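C2 toxin component I (Clostridium botulinum, PDB 2J3X) is the enzymatic component of the binary C2 toxin, an ADP-ribosyltransferase that, as in related toxins, probably modifies actin in the host cell. Local coordinates at residues I99-F104 / I163-V168; N138-K143 / S192-S197. The protein carries 2 engineered substitutions. All blocks are in the same frame, centred on the assembly; numbering follows the deposited sequence.

Contact 1 (I99-F104 / I163-V168); sequences IGYVNF and IVKTRV. With SO4 (sulfate ion), chain P.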
ATOM      1  N   ILE A  99      11.690 -20.437   0.567  1.00 11.61           N
ATOM      2  CA  ILE A  99      10.264 -20.701   0.778  1.00 12.64           C
ATOM      3  C   ILE A  99       9.983 -20.444   2.269  1.00 12.42           C
ATOM      4  O   ILE A  99      10.734 -20.886   3.136  1.00 13.04           O
ATOM      5  CB  ILE A  99       9.960 -22.156   0.438  1.00 13.54           C
ATOM      6  CG1 ILE A  99      10.186 -22.369  -1.086  1.00 16.88           C
ATOM      7  CG2 ILE A  99       8.518 -22.541   0.832  1.00 14.09           C
ATOM      8  CD1 ILE A  99      10.250 -23.797  -1.439  1.00 25.80           C
ATOM      9  N   GLY A 100       8.858 -19.799   2.573  1.00 11.28           N
ATOM     10  CA  GLY A 100       8.525 -19.621   3.981  1.00 10.24           C
ATOM     11  C   GLY A 100       7.218 -18.837   4.080  1.00  9.38           C
ATOM     12  O   GLY A 100       6.456 -18.791   3.127  1.00 12.25           O
ATOM     13  N   TYR A 101       6.957 -18.272   5.244  1.00 10.02           N
ATOM     14  CA  TYR A 101       5.633 -17.745   5.568  1.00 10.50           C
ATOM     15  C   TYR A 101       5.766 -16.249   5.750  1.00 10.48           C
ATOM     16  O   TYR A 101       6.556 -15.788   6.615  1.00 10.50           O
ATOM     17  CB  TYR A 101       5.157 -18.333   6.869  1.00 11.13           C
ATOM     18  CG  TYR A 101       5.034 -19.825   6.861  1.00 12.16           C
ATOM     19  CD1 TYR A 101       4.200 -20.465   5.931  1.00 13.25           C
ATOM     20  CD2 TYR A 101       5.769 -20.612   7.781  1.00 13.78           C
ATOM     21  CE1 TYR A 101       4.052 -21.888   5.958  1.00 12.92           C
ATOM     22  CE2 TYR A 101       5.646 -22.047   7.781  1.00 13.92           C
ATOM     23  CZ  TYR A 101       4.799 -22.652   6.878  1.00 14.04           C
ATOM     24  OH  TYR A 101       4.642 -24.040   6.846  1.00 12.19           O
ATOM     25  N   VAL A 102       5.019 -15.477   4.970  1.00 11.41           N
ATOM     26  CA  VAL A 102       5.120 -14.024   5.134  1.00 12.07           C
ATOM     27  C   VAL A 102       4.199 -13.482   6.229  1.00 13.34           C
ATOM     28  O   VAL A 102       3.149 -14.044   6.514  1.00 12.92           O
ATOM     29  CB  VAL A 102       4.899 -13.256   3.787  1.00 13.99           C
ATOM     30  CG1 VAL A 102       6.132 -13.388   2.887  1.00 16.11           C
ATOM     31  CG2 VAL A 102       3.689 -13.776   3.011  1.00 13.34           C
ATOM     32  N   ASN A 103       4.604 -12.389   6.860  1.00 12.83           N
ATOM     33  CA  ASN A 103       3.828 -11.876   8.001  1.00 13.11           C
ATOM     34  C   ASN A 103       2.615 -11.040   7.549  1.00 14.18           C
ATOM     35  O   ASN A 103       2.673  -9.792   7.598  1.00 16.17           O
ATOM     36  CB  ASN A 103       4.735 -11.156   8.985  1.00 13.71           C
ATOM     37  CG  ASN A 103       5.521  -9.983   8.380  1.00 14.97           C
ATOM     38  OD1 ASN A 103       5.905  -9.941   7.180  1.00 14.82           O
ATOM     39  ND2 ASN A 103       5.832  -9.035   9.252  1.00 15.88           N
ATOM     40  N   PHE A 104       1.561 -11.703   7.043  1.00 13.47           N
ATOM     41  CA  PHE A 104       0.246 -11.028   6.782  1.00 14.19           C
ATOM     42  C   PHE A 104      -0.781 -11.606   7.721  1.00 14.59           C
ATOM     43  O   PHE A 104      -0.940 -12.850   7.753  1.00 17.52           O
ATOM     44  CB  PHE A 104      -0.285 -11.207   5.360  1.00 14.90           C
ATOM     45  CG  PHE A 104       0.339 -10.314   4.371  1.00 14.55           C
ATOM     46  CD1 PHE A 104       1.589 -10.637   3.794  1.00 16.12           C
ATOM     47  CD2 PHE A 104      -0.349  -9.195   3.924  1.00 17.54           C
ATOM     48  CE1 PHE A 104       2.162  -9.797   2.848  1.00 18.10           C
ATOM     49  CE2 PHE A 104       0.240  -8.329   3.026  1.00 16.65           C
ATOM     50  CZ  PHE A 104       1.480  -8.623   2.472  1.00 16.79           C
ATOM     51  N   ILE A 163      -2.406 -18.528   7.137  1.00 13.15           N
ATOM     52  CA  ILE A 163      -0.943 -18.697   6.964  1.00 11.92           C
ATOM     53  C   ILE A 163      -0.721 -18.344   5.503  1.00 12.75           C
ATOM     54  O   ILE A 163      -1.416 -18.850   4.656  1.00 13.26           O
ATOM     55  CB  ILE A 163      -0.483 -20.151   7.249  1.00 12.84           C
ATOM     56  CG1 ILE A 163      -0.651 -20.526   8.735  1.00 12.62           C
ATOM     57  CG2 ILE A 163       1.003 -20.337   6.928  1.00 12.98           C
ATOM     58  CD1 ILE A 163      -0.656 -22.024   8.896  1.00 17.09           C
ATOM     59  N   VAL A 164       0.233 -17.450   5.207  1.00 11.43           N
ATOM     60  CA  VAL A 164       0.539 -17.114   3.857  1.00 10.59           C
ATOM     61  C   VAL A 164       1.923 -17.594   3.495  1.00 10.94           C
ATOM     62  O   VAL A 164       2.887 -17.120   4.067  1.00 11.18           O
ATOM     63  CB  VAL A 164       0.452 -15.549   3.679  1.00 11.40           C
ATOM     64  CG1 VAL A 164       0.681 -15.147   2.210  1.00 11.38           C
ATOM     65  CG2 VAL A 164      -0.951 -15.059   4.158  1.00 12.38           C
ATOM     66  N   LYS A 165       1.989 -18.548   2.577  1.00 10.68           N
ATOM     67  CA  LYS A 165       3.275 -19.198   2.168  1.00 11.80           C
ATOM     68  C   LYS A 165       3.645 -18.653   0.783  1.00 11.93           C
ATOM     69  O   LYS A 165       2.760 -18.476  -0.067  1.00 12.77           O
ATOM     70  CB  LYS A 165       3.059 -20.714   2.079  1.00 11.71           C
ATOM     71  CG  LYS A 165       4.319 -21.516   1.826  1.00 13.83           C
ATOM     72  CD  LYS A 165       4.005 -23.026   1.877  1.00 14.56           C
ATOM     73  CE  LYS A 165       5.221 -23.818   1.620  1.00 22.19           C
ATOM     74  NZ  LYS A 165       4.760 -25.270   1.722  1.00 24.62           N
ATOM     75  N   THR A 166       4.910 -18.319   0.587  1.00 11.91           N
ATOM     76  CA  THR A 166       5.357 -17.772  -0.668  1.00 12.66           C
ATOM     77  C   THR A 166       6.774 -18.255  -0.962  1.00 13.24           C
ATOM     78  O   THR A 166       7.399 -18.891  -0.140  1.00 13.83           O
ATOM     79  CB  THR A 166       5.291 -16.214  -0.691  1.00 14.57           C
ATOM     80  OG1 THR A 166       5.456 -15.758  -2.043  1.00 17.23           O
ATOM     81  CG2 THR A 166       6.380 -15.601   0.179  1.00 14.82           C
ATOM     82  N   ARG A 167       7.250 -17.949  -2.149  1.00 12.59           N
ATOM     83  CA  ARG A 167       8.636 -18.226  -2.577  1.00 13.31           C
ATOM     84  C   ARG A 167       9.288 -16.899  -2.960  1.00 13.12           C
ATOM     85  O   ARG A 167       8.773 -16.170  -3.827  1.00 15.41           O
ATOM     86  CB  ARG A 167       8.544 -19.160  -3.781  1.00 14.63           C
ATOM     87  CG  ARG A 167       9.863 -19.495  -4.493  1.00 17.78           C
ATOM     88  CD  ARG A 167       9.563 -20.603  -5.482  1.00 26.26           C
ATOM     89  NE  ARG A 167      10.799 -21.262  -5.903  1.00 35.01           N
ATOM     90  CZ  ARG A 167      11.070 -22.568  -5.851  1.00 35.09           C
ATOM     91  NH1 ARG A 167      10.187 -23.472  -5.397  1.00 38.12           N
ATOM     92  NH2 ARG A 167      12.256 -22.972  -6.272  1.00 32.79           N
ATOM     93  N   VAL A 168      10.422 -16.576  -2.346  1.00 13.18           N
ATOM     94  CA  VAL A 168      11.158 -15.390  -2.691  1.00 12.39           C
ATOM     95  C   VAL A 168      12.209 -15.787  -3.737  1.00 14.45           C
ATOM     96  O   VAL A 168      12.993 -16.716  -3.498  1.00 12.88           O
ATOM     97  CB  VAL A 168      11.910 -14.841  -1.469  1.00 12.98           C
ATOM     98  CG1 VAL A 168      12.650 -13.531  -1.838  1.00 12.63           C
ATOM     99  CG2 VAL A 168      10.932 -14.680  -0.287  1.00 13.45           C
TER
HETATM  100  S   SO4 P1446       5.978  -6.537  13.102  1.00 29.28           S
HETATM  101  O1  SO4 P1446       7.257  -7.094  13.559  1.00 25.55           O
HETATM  102  O2  SO4 P1446       6.138  -5.226  12.451  1.00 28.64           O
HETATM  103  O3  SO4 P1446       5.349  -7.440  12.131  1.00 30.54           O
HETATM  104  O4  SO4 P1446       5.157  -6.299  14.295  1.00 32.57           O
HETATM  105  O   HOH W   1       3.667 -25.546   4.790  1.00 28.41           O
HETATM  106  O   HOH W   2       1.726 -16.215   7.384  1.00 13.10           O
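G100 and T166 pair across two antiparallel strands, 99-102 and 163-168, whose directions differ by 139°, through two backbone bonds: G100 N to T166 O at 3.2 Å and T166 N to G100 O at 3.0 Å. I99 faces R167 and Y101 faces K165 as non-hydrogen-bonded pairs. V102 N still bonds V164 O at 2.8 Å, bent to 143°; the return bond is missing, and a water links V102 O to V164 N instead.

On the face carrying I99, Y101 and K165, the Y101 ring reaches across to I163, CD1 3.4 Å from I163 CG2. K165 is extended, CG anti to the backbone N (chi1 -173°), which carries CE past I99 CG2 at 3.6 Å. A water joins its NZ to Y101 OH, also bonded to D153. R167 runs past I99 CD1 to a salt bridge with D97.

On the other face methyl groups make the contact. V102 CG2 presses on V164 CG1 at a tight 3.4 Å, and V102 CG1 meets T166 CG2; the polar exception, T166 OG1, bonds G213 O.

These are inner strands of the mixed sheet: 147-150 flanks 98-102, 206-216 flanks 162-168, and I193 of strand 191-203 packs on V102 and V164.

Contact 2 (N138-K143 / S192-S197); sequences NQEYTK and SIIPES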
ATOM      1  N   ASN A 138      -6.160 -13.431  -6.424  1.00  9.96           N
ATOM      2  CA  ASN A 138      -5.782 -12.461  -7.434  1.00 11.45           C
ATOM      3  C   ASN A 138      -5.986 -10.974  -7.032  1.00 11.44           C
ATOM      4  O   ASN A 138      -5.972 -10.076  -7.886  1.00 13.35           O
ATOM      5  CB  ASN A 138      -6.515 -12.731  -8.727  1.00 10.65           C
ATOM      6  CG  ASN A 138      -5.660 -12.448  -9.912  1.00 16.66           C
ATOM      7  OD1 ASN A 138      -4.459 -12.208  -9.767  1.00 16.67           O
ATOM      8  ND2 ASN A 138      -6.253 -12.437 -11.100  1.00 14.71           N
ATOM      9  N   GLN A 139      -6.231 -10.720  -5.750  1.00  9.77           N
ATOM     10  CA  GLN A 139      -6.148  -9.360  -5.243  1.00  8.90           C
ATOM     11  C   GLN A 139      -4.712  -9.120  -4.815  1.00 10.92           C
ATOM     12  O   GLN A 139      -3.958 -10.079  -4.596  1.00 12.66           O
ATOM     13  CB  GLN A 139      -7.091  -9.176  -4.027  1.00  9.82           C
ATOM     14  CG  GLN A 139      -7.092  -7.719  -3.490  1.00  9.06           C
ATOM     15  CD  GLN A 139      -7.471  -6.729  -4.559  1.00  9.41           C
ATOM     16  OE1 GLN A 139      -6.610  -6.183  -5.256  1.00 12.78           O
ATOM     17  NE2 GLN A 139      -8.781  -6.534  -4.742  1.00 11.22           N
ATOM     18  N   GLU A 140      -4.290  -7.860  -4.726  1.00 11.01           N
ATOM     19  CA  GLU A 140      -2.871  -7.589  -4.423  1.00 10.45           C
ATOM     20  C   GLU A 140      -2.755  -6.730  -3.186  1.00 11.68           C
ATOM     21  O   GLU A 140      -3.341  -5.617  -3.113  1.00 10.60           O
ATOM     22  CB  GLU A 140      -2.231  -6.896  -5.619  1.00 12.38           C
ATOM     23  CG  GLU A 140      -0.721  -6.670  -5.458  1.00 12.39           C
ATOM     24  CD  GLU A 140      -0.079  -6.249  -6.767  1.00 16.57           C
ATOM     25  OE1 GLU A 140      -0.741  -5.544  -7.573  1.00 15.70           O
ATOM     26  OE2 GLU A 140       1.093  -6.612  -6.989  1.00 15.70           O
ATOM     27  N   TYR A 141      -2.029  -7.238  -2.197  1.00  9.53           N
ATOM     28  CA  TYR A 141      -1.980  -6.608  -0.859  1.00  8.79           C
ATOM     29  C   TYR A 141      -0.567  -6.197  -0.517  1.00  9.18           C
ATOM     30  O   TYR A 141       0.308  -7.042  -0.318  1.00  8.61           O
ATOM     31  CB  TYR A 141      -2.444  -7.619   0.183  1.00  8.73           C
ATOM     32  CG  TYR A 141      -3.871  -8.058  -0.043  1.00  9.04           C
ATOM     33  CD1 TYR A 141      -4.952  -7.268   0.372  1.00  8.09           C
ATOM     34  CD2 TYR A 141      -4.140  -9.309  -0.669  1.00  8.72           C
ATOM     35  CE1 TYR A 141      -6.277  -7.705   0.161  1.00  9.79           C
ATOM     36  CE2 TYR A 141      -5.435  -9.745  -0.879  1.00  9.59           C
ATOM     37  CZ  TYR A 141      -6.509  -8.946  -0.446  1.00  8.69           C
ATOM     38  OH  TYR A 141      -7.807  -9.386  -0.650  1.00  9.68           O
ATOM     39  N   THR A 142      -0.316  -4.890  -0.424  1.00  8.69           N
ATOM     40  CA  THR A 142       1.041  -4.430  -0.213  1.00  8.09           C
ATOM     41  C   THR A 142       1.445  -4.415   1.259  1.00  8.96           C
ATOM     42  O   THR A 142       0.698  -3.919   2.145  1.00  9.21           O
ATOM     43  CB  THR A 142       1.154  -2.977  -0.788  1.00  8.68           C
ATOM     44  OG1 THR A 142       0.645  -3.001  -2.126  1.00  9.74           O
ATOM     45  CG2 THR A 142       2.614  -2.440  -0.737  1.00 10.61           C
ATOM     46  N   LYS A 143       2.661  -4.914   1.536  1.00  9.04           N
ATOM     47  CA  LYS A 143       3.279  -4.776   2.830  1.00 10.43           C
ATOM     48  C   LYS A 143       4.156  -3.520   2.782  1.00 10.97           C
ATOM     49  O   LYS A 143       5.212  -3.505   2.182  1.00  8.99           O
ATOM     50  CB  LYS A 143       4.135  -6.025   3.135  1.00 11.16           C
ATOM     51  CG  LYS A 143       4.671  -6.003   4.601  1.00 11.22           C
ATOM     52  CD  LYS A 143       3.625  -6.534   5.598  1.00 14.19           C
ATOM     53  CE  LYS A 143       4.201  -6.557   7.014  1.00 17.07           C
ATOM     54  NZ  LYS A 143       3.066  -7.038   7.870  1.00 16.20           N
ATOM     55  N   SER A 192       4.259  -6.753  -2.407  1.00  9.35           N
ATOM     56  CA  SER A 192       2.881  -7.172  -2.252  1.00 11.27           C
ATOM     57  C   SER A 192       2.783  -8.683  -2.350  1.00 11.36           C
ATOM     58  O   SER A 192       3.691  -9.336  -2.880  1.00 11.02           O
ATOM     59  CB  SER A 192       1.996  -6.585  -3.352  1.00 10.78           C
ATOM     60  OG  SER A 192       1.967  -5.160  -3.209  1.00 12.63           O
ATOM     61  N   ILE A 193       1.672  -9.191  -1.844  1.00 10.82           N
ATOM     62  CA  ILE A 193       1.350 -10.621  -2.012  1.00 12.70           C
ATOM     63  C   ILE A 193       0.064 -10.683  -2.831  1.00 11.95           C
ATOM     64  O   ILE A 193      -0.875  -9.932  -2.566  1.00 10.43           O
ATOM     65  CB  ILE A 193       1.169 -11.296  -0.668  1.00 13.43           C
ATOM     66  CG1 ILE A 193       2.526 -11.548  -0.016  1.00 19.85           C
ATOM     67  CG2 ILE A 193       0.616 -12.716  -0.859  1.00 16.32           C
ATOM     68  CD1 ILE A 193       3.333 -12.790  -0.686  1.00 21.54           C
ATOM     69  N   ILE A 194       0.043 -11.579  -3.821  1.00 10.63           N
ATOM     70  CA  ILE A 194      -1.143 -11.900  -4.599  1.00 11.86           C
ATOM     71  C   ILE A 194      -1.552 -13.358  -4.269  1.00 11.13           C
ATOM     72  O   ILE A 194      -0.866 -14.312  -4.675  1.00 11.38           O
ATOM     73  CB  ILE A 194      -0.857 -11.788  -6.081  1.00 11.33           C
ATOM     74  CG1 ILE A 194      -0.398 -10.370  -6.449  1.00 14.13           C
ATOM     75  CG2 ILE A 194      -2.144 -12.145  -6.888  1.00 12.25           C
ATOM     76  CD1 ILE A 194       0.056 -10.246  -7.924  1.00 14.59           C
ATOM     77  N   PRO A 195      -2.621 -13.531  -3.485  1.00 11.08           N
ATOM     78  CA  PRO A 195      -3.030 -14.910  -3.116  1.00 10.37           C
ATOM     79  C   PRO A 195      -3.426 -15.616  -4.410  1.00 10.39           C
ATOM     80  O   PRO A 195      -4.137 -15.042  -5.238  1.00 11.43           O
ATOM     81  CB  PRO A 195      -4.287 -14.660  -2.251  1.00  9.03           C
ATOM     82  CG  PRO A 195      -3.946 -13.332  -1.576  1.00 12.02           C
ATOM     83  CD  PRO A 195      -3.468 -12.513  -2.797  1.00 10.89           C
ATOM     84  N   GLU A 196      -2.913 -16.834  -4.591  1.00 10.89           N
ATOM     85  CA  GLU A 196      -3.219 -17.613  -5.793  1.00 12.60           C
ATOM     86  C   GLU A 196      -4.121 -18.808  -5.514  1.00 12.89           C
ATOM     87  O   GLU A 196      -4.878 -19.204  -6.422  1.00 13.75           O
ATOM     88  CB  GLU A 196      -1.918 -18.068  -6.461  1.00 14.47           C
ATOM     89  CG  GLU A 196      -0.953 -16.881  -6.813  1.00 18.98           C
ATOM     90  CD  GLU A 196      -1.369 -16.030  -7.999  1.00 27.85           C
ATOM     91  OE1 GLU A 196      -2.465 -16.261  -8.587  1.00 30.98           O
ATOM     92  OE2 GLU A 196      -0.585 -15.096  -8.356  1.00 28.66           O
ATOM     93  N   SER A 197      -4.075 -19.327  -4.286  1.00 12.06           N
ATOM     94  CA  SER A 197      -4.944 -20.449  -3.873  1.00 13.39           C
ATOM     95  C   SER A 197      -5.076 -20.444  -2.365  1.00 13.78           C
ATOM     96  O   SER A 197      -4.275 -19.844  -1.680  1.00 13.16           O
ATOM     97  CB  SER A 197      -4.381 -21.809  -4.313  1.00 13.69           C
ATOM     98  OG  SER A 197      -3.113 -22.027  -3.748  1.00 14.89           O
TER
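The Y141 ring meets P195 at its edge: P195 CD lies in the ring plane, 3.9 Å from Y141 CE2, and the two side chains cross at about a right angle. I193 O is also near that plane, by the CD2 corner, and I136 of helix 126-136 touches both Y141 and P195. This is an antiparallel strand pair at the margin of a mixed sheet in the ADP-ribosyltransferase fold, with 141-143 an outermost strand beside 191-203.

Both ends of the Q139 amide are bonded. Its OE1 takes the backbone N-H of E140 on an in-plane lone pair and also bonds R368, while NE2 reaches E424.

Y141 and I193 exchange two backbone bonds, each 3.0 Å between N and O. Past the regular pairing, N138 N still reaches P195 O at 2.8 Å in an almost straight bond (177°).

P195 has no N-H to offer, and Q139 O is buried without a hydrogen-bond partner, touched instead by P195 CD and the CA-H of I194. E140 extends with CG anti to its backbone N (chi1 -175°), laying CG against S192 CB and I194 CG1. Beyond it, T142 OG1 and S192 OG share a 2.8 Å hydrogen bond, and R366 NH2 bonds the same T142 oxygen.

Contacts 1 and 2 lie about 11 Å apart, centre to centre, in one eight-stranded mixed sheet. Their segments alternate along the chain: 99-104, 138-143, 163-168, 192-197. Contact 1 is interior to the sheet and contact 2 at its margin, with strand 206-216 between 162-168 and 191-203. The loop after strand 98-102 joins them: F104 CE1 packs 3.4 Å from I193 CG1, and N103 O probably accepts a bond from K143 NZ, which also pairs with E108. From contact 2, R366, R368 and R402 lead on to the second domain's sheet. In toxins of this family the first of the two similar domains binds the translocation component and the second is catalytic, so both contacts probably belong to the non-catalytic one.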